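Local coordinates for SusD superfamily protein (Parabacteroides distasonis, PDB 3OTN) that probably binds nutrient glycans at the outer membrane, as a SusD-family partner in bacterial carbohydrate uptake, at residues Y251-Q254 with K259-N262; I267-P270 with G274-A277. One frame throughout, in Å; residues are numbered along the deposited sequence. Where two conformers were deposited one is given.

Contact 1: Y251-Q254 with K259-N262; sequences YQVQ and KRHN. With EDO (1,2-ethanediol), chain K.
The guanidinium group of R260 presents its edge, rather than a face, to V253 and to a bound 1,2-ethanediol. In the conformer of R260 described here, one of two modelled, O2 of the diol lies in the guanidinium plane and is reached by two N-H groups: NH2 of R260 donates to it over 3.0 Å, while NE of R260 adds a weak, more bent bond of 3.3 Å. Close to the same plane, CG1 of V253 comes within 3.4 Å of NH2 of R260 in this conformer, the one direct side-chain touch between 251-254 and 259-262. The side chain of R260 sets out extended, with CG anti to the backbone N (chi1 -163°), and then bends at chi3 (62°), which brings NE and NH2 round to the diol.

Much of the contact is therefore mediated. The diol spans the backbone of Q254: the N-H of Q254 donates to O1 of the diol over 2.8 Å in a nearly straight line (171°), and O2 of the diol donates to the carbonyl O of Q254 at 2.7 Å. O2 thus works as donor and acceptor at once. A water takes the second link, donating to O of Q254 and accepting from the backbone N of R260 at 3.2 Å, so that two bonds grip this carbonyl. The diol probably came from the crystallisation liquor, as did an acetate close to the Q254 side chain; such molecules often mark pockets, which is consistent with, but does not establish, a sugar-binding surface.

NH1 of R260 bonds to the carbonyl of N34, and the amide oxygen of Q254 to N245. Strand 249-253, central in its antiparallel sheet between 355-356 and 358-359, ends at this point, and the loop that follows brings R260 back beside its last residue.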
loop_
_atom_site.group_PDB
_atom_site.type_symbol
_atom_site.label_atom_id
_atom_site.label_comp_id
_atom_site.label_asym_id
_atom_site.label_seq_id
_atom_site.Cartn_x
_atom_site.Cartn_y
_atom_site.Cartn_z
ATOM N N TYR A 251 9.682 3.206 3.445
ATOM C CA TYR A 251 9.943 2.017 2.619
ATOM C C TYR A 251 9.177 2.112 1.292
ATOM O O TYR A 251 8.001 2.443 1.277
ATOM C CB TYR A 251 9.582 0.742 3.417
ATOM C CG TYR A 251 10.221 -0.461 2.814
ATOM C CD1 TYR A 251 11.587 -0.678 2.952
ATOM C CD2 TYR A 251 9.479 -1.356 2.044
ATOM C CE1 TYR A 251 12.210 -1.782 2.344
ATOM C CE2 TYR A 251 10.086 -2.470 1.435
ATOM C CZ TYR A 251 11.437 -2.671 1.572
ATOM O OH TYR A 251 12.015 -3.742 0.962
ATOM N N GLN A 252 9.843 1.793 0.188
ATOM C CA GLN A 252 9.261 1.963 -1.112
ATOM C C GLN A 252 9.640 0.818 -2.036
ATOM O O GLN A 252 10.688 0.207 -1.893
ATOM C CB GLN A 252 9.811 3.262 -1.746
ATOM C CG GLN A 252 9.473 4.558 -1.012
ATOM C CD GLN A 252 9.652 5.764 -1.882
ATOM O OE1 GLN A 252 10.788 6.150 -2.191
ATOM N NE2 GLN A 252 8.532 6.386 -2.291
ATOM N N VAL A 253 8.812 0.607 -3.046
ATOM C CA VAL A 253 9.179 -0.169 -4.200
ATOM C C VAL A 253 10.103 0.693 -5.069
ATOM O O VAL A 253 9.796 1.864 -5.332
ATOM C CB VAL A 253 7.982 -0.592 -5.020
ATOM C CG1 VAL A 253 8.452 -1.430 -6.171
ATOM C CG2 VAL A 253 6.984 -1.443 -4.154
ATOM N N GLN A 254 11.216 0.118 -5.513
ATOM C CA GLN A 254 12.277 0.872 -6.221
ATOM C C GLN A 254 12.108 0.779 -7.726
ATOM O O GLN A 254 12.027 -0.326 -8.306
ATOM C CB GLN A 254 13.681 0.379 -5.857
ATOM C CG GLN A 254 13.973 0.327 -4.323
ATOM C CD GLN A 254 13.915 1.683 -3.665
ATOM O OE1 GLN A 254 13.254 1.884 -2.618
ATOM N NE2 GLN A 254 14.561 2.622 -4.265
ATOM N N LYS A 259 17.327 0.044 -13.570
ATOM C CA LYS A 259 16.586 -1.182 -13.186
ATOM C C LYS A 259 15.146 -1.207 -13.737
ATOM O O LYS A 259 14.974 -1.040 -14.933
ATOM C CB LYS A 259 16.692 -1.407 -11.680
ATOM C CG LYS A 259 18.138 -1.389 -11.179
ATOM C CD LYS A 259 18.247 -1.913 -9.756
ATOM C CE LYS A 259 19.692 -1.846 -9.286
ATOM N NZ LYS A 259 19.889 -2.621 -8.021
ATOM N N ARG A 260 14.125 -1.449 -12.912
ATOM C CA ARG A 260 12.746 -1.509 -13.386
ATOM C C ARG A 260 12.166 -0.082 -13.509
ATOM O O ARG A 260 12.367 0.771 -12.612
ATOM C CB ARG A 260 11.908 -2.373 -12.426
ATOM C CG ARG A 260 10.572 -2.855 -12.983
ATOM C CD ARG A 260 10.021 -4.063 -12.195
ATOM N NE ARG A 260 9.743 -3.757 -10.793
ATOM C CZ ARG A 260 8.528 -3.683 -10.256
ATOM N NH1 ARG A 260 7.448 -3.918 -10.979
ATOM N NH2 ARG A 260 8.392 -3.385 -8.979
ATOM N N HIS A 261 11.430 0.156 -14.595
ATOM C CA HIS A 261 10.741 1.416 -14.819
ATOM C C HIS A 261 9.344 1.300 -14.201
ATOM O O HIS A 261 8.755 0.205 -14.172
ATOM C CB HIS A 261 10.672 1.779 -16.320
ATOM C CG HIS A 261 12.014 1.815 -16.986
ATOM N ND1 HIS A 261 12.198 1.540 -18.321
ATOM C CD2 HIS A 261 13.252 1.996 -16.468
ATOM C CE1 HIS A 261 13.489 1.592 -18.606
ATOM N NE2 HIS A 261 14.153 1.860 -17.498
ATOM N N ASN A 262 8.824 2.415 -13.698
ATOM C CA ASN A 262 7.492 2.451 -13.070
ATOM C C ASN A 262 6.419 2.595 -14.150
ATOM O O ASN A 262 6.074 3.703 -14.571
ATOM C CB ASN A 262 7.396 3.597 -12.068
ATOM C CG ASN A 262 6.097 3.617 -11.337
ATOM O OD1 ASN A 262 5.150 2.943 -11.721
ATOM N ND2 ASN A 262 6.012 4.456 -10.316
HETATM C C1 EDO K . 11.659 -3.784 -5.805
HETATM O O1 EDO K . 11.841 -2.601 -4.979
HETATM C C2 EDO K . 12.136 -3.539 -7.245
HETATM O O2 EDO K . 11.114 -2.799 -7.926
HETATM O O HOH W 1 14.088 -1.290 -9.729
#

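Contact 2: I267-P270 with G274-A277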
loop_
_atom_site.group_PDB
_atom_site.type_symbol
_atom_site.label_atom_id
_atom_site.label_comp_id
_atom_site.label_asym_id
_atom_site.label_seq_id
_atom_site.Cartn_x
_atom_site.Cartn_y
_atom_site.Cartn_z
ATOM N N ILE A 267 -1.190 3.926 -15.745
ATOM C CA ILE A 267 -2.483 3.457 -15.193
ATOM C C ILE A 267 -3.470 4.596 -14.941
ATOM O O ILE A 267 -4.675 4.442 -15.179
ATOM C CB ILE A 267 -2.226 2.654 -13.854
ATOM C CG1 ILE A 267 -1.543 1.303 -14.150
ATOM C CG2 ILE A 267 -3.467 2.403 -13.009
ATOM C CD1 ILE A 267 -2.383 0.373 -14.852
ATOM N N PHE A 268 -2.943 5.727 -14.471
ATOM C CA PHE A 268 -3.749 6.883 -14.073
ATOM C C PHE A 268 -4.078 7.849 -15.199
ATOM O O PHE A 268 -4.947 8.712 -15.041
ATOM C CB PHE A 268 -3.024 7.657 -12.973
ATOM C CG PHE A 268 -2.619 6.800 -11.806
ATOM C CD1 PHE A 268 -3.506 6.516 -10.792
ATOM C CD2 PHE A 268 -1.347 6.256 -11.742
ATOM C CE1 PHE A 268 -3.137 5.707 -9.714
ATOM C CE2 PHE A 268 -0.974 5.451 -10.680
ATOM C CZ PHE A 268 -1.867 5.178 -9.660
ATOM N N LEU A 269 -3.426 7.690 -16.345
ATOM C CA LEU A 269 -3.513 8.666 -17.418
ATOM C C LEU A 269 -4.764 8.344 -18.214
ATOM O O LEU A 269 -5.074 7.175 -18.345
ATOM C CB LEU A 269 -2.281 8.585 -18.327
ATOM C CG LEU A 269 -0.893 8.818 -17.712
ATOM C CD1 LEU A 269 0.258 8.656 -18.755
ATOM C CD2 LEU A 269 -0.864 10.155 -17.038
ATOM N N PRO A 270 -5.499 9.361 -18.716
ATOM C CA PRO A 270 -6.762 9.129 -19.458
ATOM C C PRO A 270 -6.587 8.243 -20.663
ATOM O O PRO A 270 -5.694 8.490 -21.471
ATOM C CB PRO A 270 -7.218 10.558 -19.883
ATOM C CG PRO A 270 -6.079 11.449 -19.603
ATOM C CD PRO A 270 -5.255 10.798 -18.527
ATOM N N GLY A 274 -3.589 10.488 -25.746
ATOM C CA GLY A 274 -2.471 11.096 -26.449
ATOM C C GLY A 274 -1.783 12.236 -25.715
ATOM O O GLY A 274 -1.057 12.995 -26.360
ATOM N N ILE A 275 -1.972 12.336 -24.381
ATOM C CA ILE A 275 -1.323 13.385 -23.581
ATOM C C ILE A 275 0.137 13.101 -23.216
ATOM O O ILE A 275 0.791 13.976 -22.664
ATOM C CB ILE A 275 -2.099 13.704 -22.249
ATOM C CG1 ILE A 275 -2.089 12.517 -21.262
ATOM C CG2 ILE A 275 -3.524 14.205 -22.599
ATOM C CD1 ILE A 275 -2.297 12.933 -19.758
ATOM N N SER A 276 0.609 11.887 -23.504
ATOM C CA SER A 276 1.898 11.375 -23.045
ATOM C C SER A 276 2.790 10.829 -24.149
ATOM O O SER A 276 2.354 10.642 -25.288
ATOM C CB SER A 276 1.690 10.263 -22.021
ATOM O OG SER A 276 1.470 9.026 -22.646
ATOM N N ALA A 277 4.040 10.563 -23.763
ATOM C CA ALA A 277 5.093 9.989 -24.630
ATOM C C ALA A 277 4.964 8.476 -24.716
ATOM O O ALA A 277 5.590 7.856 -25.553
ATOM C CB ALA A 277 6.503 10.342 -24.090
#
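L269 and P270 meet I275 and S276 in a buried, wholly side-chain contact that joins two irregular parts of the long loop between strands 249-253 and 286-287. No hydrogen bond crosses it; methyl and methylene groups do the touching. The focus is CD1 of I275, which lies 3.9 Å from CD of P270 and 4.1 Å from CG of P270, so the end of the isoleucine rests against one side of the proline ring, the two side chains crossing at about a right angle.

L269 divides its two methyls between neighbouring residues. Its CD2 approaches CD1 of I275 at 4.1 Å, and its CD1 meets CB of S276 at 3.9 Å, with OG of S276 only slightly farther from that methyl. The isoleucine reaches across because CG1 stands between the backbone N and the carbonyl carbon (chi1 66°) and the chain then runs out extended (chi2 156°), carrying CD1 to the proline and the leucine together.

Strands 308-312 and 329-331 add further apolar neighbours: F309 and L331 each touch both P270 and I275, so the cluster is joined to side chains of these strands. F340, from a loop, packs on L269.

Polar groups at its border are turned to partners of their own. OG of S276 is hydrogen-bonded to a carboxylate oxygen of E281, whose other oxygen accepts from the backbone N of G274, so one acid holds both G274 and S276. The hydroxyl's strongest bond therefore lies outside the two segments. With apolar touches and no hydrogen bond between the segments, the contact is probably largely hydrophobic, while the polar groups bond outside it, to E281 and K318 among others.

How the contacts relate
From the N terminus, the chain first runs through strand 249-253, turns, and closes contact 1 when 259-262 comes back beside the strand's end, with four residues between. The same loop then continues to 267-270 and closes contact 2 at 274-277 across a three-residue gap, before strand 286-287 begins. The two closures follow one another in series, neither nested nor crossed. The centres of contact 1 and contact 2 lie about 20 Å apart, and the nearest atoms of contact 1 and contact 2 about 7 Å, without touching. Contact 1, nearer the centre of the chain, ties the loop's start to the three-stranded sheet; contact 2, farther out, joins two later parts of the loop whose side chains pack on strands 308-312 and 329-331.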